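PDB 6Q56: tRNA (adenine(22)-N(1))-methyltransferase from Bacillus subtilis, which catalyses the S-adenosyl-L-methionine-dependent methylation of adenosine 22 in tRNA, giving N(1)-methyladenosine at that position. Local coordinates for residues G98-I101 / A102-L105; L146-G150 / K151-V155; L198-T201 / Q202-E206. The protein carries 2 engineered substitutions. All coordinates share one frame; numbering follows the deposited sequence.

Contact 1. Residues G98-I101 / A102-L105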
# COMPACT_ATOMS: atom_id res chain seq x y z
N GLY A 98 2.41 -6.18 0.19
CA GLY A 98 2.74 -5.37 1.34
C GLY A 98 4.17 -5.54 1.79
O GLY A 98 4.83 -4.59 2.16
N ALA A 99 4.65 -6.77 1.74
CA ALA A 99 6.02 -7.07 2.14
C ALA A 99 7.02 -6.29 1.28
O ALA A 99 7.94 -5.69 1.80
CB ALA A 99 6.30 -8.55 2.04
N LEU A 100 6.82 -6.29 -0.02
CA LEU A 100 7.71 -5.58 -0.93
C LEU A 100 7.67 -4.09 -0.68
O LEU A 100 8.70 -3.45 -0.60
CB LEU A 100 7.36 -5.87 -2.38
CG LEU A 100 8.28 -5.20 -3.41
CD1 LEU A 100 9.74 -5.51 -3.14
CD2 LEU A 100 7.88 -5.62 -4.81
N ILE A 101 6.47 -3.54 -0.56
CA ILE A 101 6.30 -2.12 -0.32
C ILE A 101 7.04 -1.74 0.95
O ILE A 101 7.77 -0.77 0.97
CB ILE A 101 4.81 -1.74 -0.23
CG1 ILE A 101 4.17 -1.84 -1.61
CG2 ILE A 101 4.64 -0.34 0.30
CD1 ILE A 101 2.68 -1.62 -1.63
N ALA A 102 6.85 -2.51 2.01
CA ALA A 102 7.52 -2.24 3.27
C ALA A 102 9.04 -2.34 3.07
O ALA A 102 9.79 -1.56 3.64
CB ALA A 102 7.05 -3.19 4.35
N HIS A 103 9.47 -3.29 2.26
CA HIS A 103 10.88 -3.47 1.97
C HIS A 103 11.42 -2.26 1.21
O HIS A 103 12.49 -1.75 1.52
CB HIS A 103 11.13 -4.76 1.19
CG HIS A 103 12.46 -4.81 0.49
ND1 HIS A 103 13.62 -5.13 1.14
CD2 HIS A 103 12.80 -4.55 -0.79
CE1 HIS A 103 14.63 -5.08 0.29
NE2 HIS A 103 14.15 -4.73 -0.89
N ILE A 104 10.66 -1.81 0.22
CA ILE A 104 11.06 -0.67 -0.57
C ILE A 104 11.20 0.55 0.34
O ILE A 104 12.20 1.26 0.29
CB ILE A 104 10.06 -0.42 -1.71
CG1 ILE A 104 10.22 -1.50 -2.78
CG2 ILE A 104 10.26 0.95 -2.33
CD1 ILE A 104 9.13 -1.51 -3.82
N LEU A 105 10.20 0.80 1.17
CA LEU A 105 10.23 1.94 2.08
C LEU A 105 11.43 1.89 3.02
O LEU A 105 12.10 2.88 3.23
CB LEU A 105 8.96 2.01 2.91
CG LEU A 105 7.69 2.66 2.36
CD1 LEU A 105 7.95 3.87 1.48
CD2 LEU A 105 6.82 1.65 1.64
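Leu100 and Ile104, one helical turn apart, cross at a slant: CG of Leu100 comes to 3.8 Å from CD1 of Ile104, with CG1 of the isoleucine a little farther, near the leucine CD1. Leu100 can reach forward like this because its CG stands opposite the backbone N (chi1 -178°), which swings the branch along the helix toward the next turn. The same CD1 lies 4.0 Å from CD2 of His103, whose ring it meets obliquely, so one leucine methyl touches both a histidine and an isoleucine. Ile104 has CG1 placed opposite its own carbonyl carbon (chi1 -72°), and this brings CG1 to 3.3 Å from O of Leu100, the oxygen that also receives Ile104 N at 2.7 Å.

Ile101 and Leu105 make the second pair. These side chains lie alongside each other and point the same way, CG2 of Ile101 facing CD2 of Leu105. That methyl of Leu105 is placed too close to its surroundings in the model, so its exact seat is doubtful, although the side-by-side course of the two chains is clear. Ala102 adds its CB at 3.4 Å from O of Gly98, whose carbonyl takes Ala102 N in a nearly straight bond of 2.9 Å.

Leu100 and His103 lie on the exposed side of the helix. Ile101, Ile104 and Leu105 are buried, Ile104 on Met96, the other two against Ile93, Leu120 and helix 127-135. On the flank next to the nickel site, Ala99 and Ala102 touch His128, which binds the ion together with His125. Helix 98-107 links strands 90-96 and 117-122 in a beta-alpha-beta unit, as in the Rossmann-like fold of S-adenosyl-L-methionine-dependent methyltransferases.

Contact 2. Residues L146-G150 / K151-V155. Engineered in segment 151-155: Ser152 (natural residue Cys).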
# COMPACT_ATOMS: atom_id res chain seq x y z
N LEU A 146 -11.52 -1.27 -1.52
CA LEU A 146 -12.51 -1.42 -2.56
C LEU A 146 -12.21 -2.67 -3.34
O LEU A 146 -11.18 -3.28 -3.16
CB LEU A 146 -12.43 -0.22 -3.50
CG LEU A 146 -12.61 1.14 -2.83
CD1 LEU A 146 -12.04 2.25 -3.68
CD2 LEU A 146 -14.07 1.40 -2.51
N GLU A 147 -13.12 -3.04 -4.22
CA GLU A 147 -12.88 -4.20 -5.05
C GLU A 147 -13.02 -3.79 -6.51
O GLU A 147 -13.76 -2.87 -6.85
CB GLU A 147 -13.79 -5.38 -4.69
CG GLU A 147 -15.17 -5.38 -5.30
CD GLU A 147 -15.99 -6.56 -4.82
OE1 GLU A 147 -15.40 -7.50 -4.26
OE2 GLU A 147 -17.23 -6.54 -5.00
N GLU A 148 -12.28 -4.48 -7.36
CA GLU A 148 -12.30 -4.21 -8.78
C GLU A 148 -12.09 -5.52 -9.51
O GLU A 148 -11.11 -6.22 -9.27
CB GLU A 148 -11.20 -3.23 -9.17
CG GLU A 148 -11.22 -2.85 -10.64
CD GLU A 148 -10.32 -1.67 -10.96
OE1 GLU A 148 -9.49 -1.31 -10.11
OE2 GLU A 148 -10.45 -1.12 -12.06
N ASP A 149 -13.01 -5.85 -10.40
CA ASP A 149 -12.92 -7.07 -11.16
C ASP A 149 -12.79 -8.28 -10.23
O ASP A 149 -11.93 -9.13 -10.42
CB ASP A 149 -11.72 -7.00 -12.13
CG ASP A 149 -11.88 -5.92 -13.19
OD1 ASP A 149 -13.00 -5.40 -13.37
OD2 ASP A 149 -10.88 -5.58 -13.85
N GLY A 150 -13.65 -8.33 -9.23
CA GLY A 150 -13.67 -9.43 -8.27
C GLY A 150 -12.43 -9.56 -7.41
O GLY A 150 -12.14 -10.64 -6.90
N LYS A 151 -11.70 -8.47 -7.25
CA LYS A 151 -10.50 -8.48 -6.45
C LYS A 151 -10.53 -7.28 -5.52
O LYS A 151 -10.84 -6.18 -5.94
CB LYS A 151 -9.27 -8.42 -7.35
CG LYS A 151 -7.97 -8.32 -6.58
CD LYS A 151 -6.86 -7.70 -7.41
CE LYS A 151 -7.20 -6.30 -7.90
NZ LYS A 151 -7.26 -5.28 -6.82
N SER A 152 -10.20 -7.51 -4.26
CA SER A 152 -10.19 -6.45 -3.28
C SER A 152 -8.81 -5.82 -3.24
O SER A 152 -7.80 -6.50 -3.37
CB SER A 152 -10.60 -6.96 -1.91
OG SER A 152 -9.58 -7.75 -1.35
N TYR A 153 -8.76 -4.52 -3.05
CA TYR A 153 -7.50 -3.82 -2.99
C TYR A 153 -7.58 -2.74 -1.94
O TYR A 153 -8.60 -2.08 -1.79
CB TYR A 153 -7.17 -3.22 -4.36
CG TYR A 153 -8.11 -2.13 -4.79
CD1 TYR A 153 -7.91 -0.82 -4.40
CD2 TYR A 153 -9.20 -2.41 -5.60
CE1 TYR A 153 -8.77 0.18 -4.80
CE2 TYR A 153 -10.07 -1.41 -6.00
CZ TYR A 153 -9.85 -0.12 -5.60
OH TYR A 153 -10.70 0.87 -5.99
N GLU A 154 -6.49 -2.58 -1.21
CA GLU A 154 -6.41 -1.58 -0.17
C GLU A 154 -5.47 -0.47 -0.57
O GLU A 154 -4.55 -0.67 -1.34
CB GLU A 154 -5.89 -2.22 1.11
CG GLU A 154 -6.87 -3.14 1.79
CD GLU A 154 -6.18 -4.18 2.64
OE1 GLU A 154 -5.11 -4.65 2.22
OE2 GLU A 154 -6.70 -4.52 3.71
N VAL A 155 -5.73 0.72 -0.04
CA VAL A 155 -4.91 1.88 -0.31
C VAL A 155 -4.67 2.59 1.01
O VAL A 155 -5.61 3.00 1.68
CB VAL A 155 -5.56 2.83 -1.32
CG1 VAL A 155 -4.74 4.09 -1.47
CG2 VAL A 155 -5.73 2.14 -2.65
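O of Leu146 takes one hydrogen bond and one CA-H...O contact. Tyr153 N donates to it at 2.7 Å, almost in line with the carbonyl, and CA of Ser152 (an engineered residue, cysteine in the natural protein) approaches to 3.3 Å. The oxygen lies over one face of the Tyr153 ring, offset toward its rim. The return bond, Leu146 N to Tyr153 O at 3.0 Å, completes an antiparallel hydrogen-bonded pair.

Tyr153 carries the side-chain contact. Its CG sits between the backbone N and the carbonyl carbon (chi1 66°), the crowded position, and this folds the ring back across Leu146. There CZ lies 3.3 Å from CB of Leu146 and OH only 3.0 Å from CD1, a tight fit. Farther toward the turn, CB of Glu148 comes obliquely to CE2 of the same ring at 3.8 Å, the carboxylate plane turned 53° from that of the ring.

Asp149 and Gly150 both have positive phi, consistent with a type I' turn, the common two-residue link of tight beta hairpins.

Strand 139-148 is an edge strand of the sheet, and strand 151-159 lies between it and strand 117-122. Helix 8-14 covers the side of Leu146, Glu148 and Tyr153: the Glu148 carboxylate accepts from the backbone N of Lys8 and of Arg9, while Tyr153 OH makes a weak hydrogen bond with Thr12. On the other side, Ser152 meets Val189 and Lys193 of helix 188-210, so the hairpin end stands between two helices.

Contact 3. Residues L198-T201 / Q202-E206; sequences LQHT and QSIYE
Leu198 and Gln202 meet one turn apart on helix 188-210, which pairs with helix 215-234 in the antiparallel helical hairpin at the C-terminal end of the protein. The amide of Gln202 crosses the leucine obliquely, with NE2 3.7 Å from CD1 of Leu198. Its OE1 comes near CA of Gln199, so the amide lies over the preceding turn, NE2 toward Leu198 and OE1 toward Gln199. What brings it there is the first torsion of Gln202, which puts CG beside the backbone N (chi1 -62°) and 3.3 Å from O of Leu198; beyond CG the chain runs extended, back along the helix. Cut back to an alanine, Gln202 would lose its amide and CG, and the branched end of Leu198 would probably be left without its cover from this side.

Next along the turn, the ring of His200 approaches Ile204 at a slant, NE2 lying 3.6 Å from CD1 of the isoleucine. CG1 of Ile204 also leans on O of His200, while the backbone bond from Ile204 N to that oxygen is long and weak.

Ser203 doubles a backbone bond with its side chain. Both its N and its OG donate to O of Gln199, each at 3.1 Å, and they reach this oxygen from opposite faces of the carbonyl plane. The OG bond helps hold the side chain with OG beside the backbone N (chi1 -62°).

Outward from this shell lies helix 215-234. Thr201 and Gln202 touch Met228, Ile204 touches Leu224 and Tyr205 touches Leu221, a descending order that shows the two helices running in opposite directions. On that buried side the polar end of Thr201 turns back within its own helix, where OG1 is hydrogen-bonded to O of Glu197.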
# COMPACT_ATOMS: atom_id res chain seq x y z
N LEU A 198 -11.01 -15.18 8.09
CA LEU A 198 -11.24 -15.85 9.35
C LEU A 198 -11.65 -17.29 9.08
O LEU A 198 -11.15 -18.21 9.71
CB LEU A 198 -12.32 -15.13 10.16
CG LEU A 198 -12.95 -15.93 11.29
CD1 LEU A 198 -11.94 -16.30 12.35
CD2 LEU A 198 -14.10 -15.14 11.88
N GLN A 199 -12.55 -17.48 8.13
CA GLN A 199 -13.00 -18.81 7.78
C GLN A 199 -11.81 -19.63 7.35
O GLN A 199 -11.68 -20.79 7.71
CB GLN A 199 -14.04 -18.77 6.68
CG GLN A 199 -15.36 -18.16 7.11
CD GLN A 199 -16.31 -17.90 5.95
OE1 GLN A 199 -15.96 -18.11 4.78
NE2 GLN A 199 -17.51 -17.45 6.25
N HIS A 200 -10.92 -19.02 6.58
CA HIS A 200 -9.74 -19.74 6.12
C HIS A 200 -8.80 -20.06 7.26
O HIS A 200 -8.10 -21.06 7.22
CB HIS A 200 -9.00 -18.95 5.04
CG HIS A 200 -7.75 -19.62 4.58
ND1 HIS A 200 -6.55 -18.97 4.47
CD2 HIS A 200 -7.52 -20.91 4.21
CE1 HIS A 200 -5.63 -19.81 4.05
NE2 HIS A 200 -6.19 -21.00 3.89
N THR A 201 -8.78 -19.21 8.28
CA THR A 201 -7.92 -19.43 9.43
C THR A 201 -8.47 -20.59 10.24
O THR A 201 -7.73 -21.46 10.66
CB THR A 201 -7.83 -18.18 10.31
OG1 THR A 201 -7.16 -17.14 9.59
CG2 THR A 201 -7.05 -18.48 11.55
N GLN A 202 -9.78 -20.61 10.46
CA GLN A 202 -10.40 -21.68 11.22
C GLN A 202 -10.17 -23.04 10.58
O GLN A 202 -9.95 -24.02 11.27
CB GLN A 202 -11.89 -21.42 11.37
CG GLN A 202 -12.20 -20.15 12.12
CD GLN A 202 -13.64 -19.71 11.97
OE1 GLN A 202 -14.25 -19.88 10.91
NE2 GLN A 202 -14.19 -19.12 13.02
N SER A 203 -10.21 -23.09 9.26
CA SER A 203 -10.01 -24.34 8.55
C SER A 203 -8.61 -24.88 8.78
O SER A 203 -8.41 -26.08 8.87
CB SER A 203 -10.27 -24.15 7.05
OG SER A 203 -11.61 -23.77 6.82
N ILE A 204 -7.63 -23.99 8.87
CA ILE A 204 -6.28 -24.43 9.09
C ILE A 204 -6.14 -24.86 10.55
O ILE A 204 -5.40 -25.78 10.86
CB ILE A 204 -5.26 -23.33 8.76
CG1 ILE A 204 -5.33 -23.00 7.27
CG2 ILE A 204 -3.86 -23.78 9.11
CD1 ILE A 204 -4.36 -21.91 6.86
N TYR A 205 -6.88 -24.19 11.42
CA TYR A 205 -6.84 -24.49 12.85
C TYR A 205 -7.37 -25.89 13.09
O TYR A 205 -6.74 -26.68 13.77
CB TYR A 205 -7.68 -23.48 13.62
CG TYR A 205 -7.72 -23.71 15.10
CD1 TYR A 205 -6.72 -23.23 15.93
CD2 TYR A 205 -8.77 -24.39 15.68
CE1 TYR A 205 -6.76 -23.43 17.29
CE2 TYR A 205 -8.81 -24.60 17.04
CZ TYR A 205 -7.81 -24.12 17.83
OH TYR A 205 -7.87 -24.33 19.18
N GLU A 206 -8.53 -26.17 12.52
CA GLU A 206 -9.15 -27.47 12.66
C GLU A 206 -8.33 -28.52 11.92
O GLU A 206 -8.27 -29.66 12.31
CB GLU A 206 -10.58 -27.44 12.14
CG GLU A 206 -11.50 -26.56 12.95
CD GLU A 206 -12.89 -26.50 12.39
OE1 GLU A 206 -13.23 -27.40 11.60
OE2 GLU A 206 -13.65 -25.58 12.74

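Overall arrangement
From the N terminus the chain reaches contact 1 first, two turns of helix 98-107 packed beside the central sheet. It then passes strand 117-122 and helix 127-135 and enters contact 2, where residues 146-155 close the tight turn joining the last two strands at the edge of that sheet. Contact 3 follows on helix 188-210, whose start touches this hairpin before the helix runs out to pair with helix 215-234. All three are local and follow in series, none enclosing or crossing another. The centres of contacts 1 and 2 lie about 19 Å apart, those of contacts 1 and 3 about 27 Å, contact 3 being out in the helical hairpin.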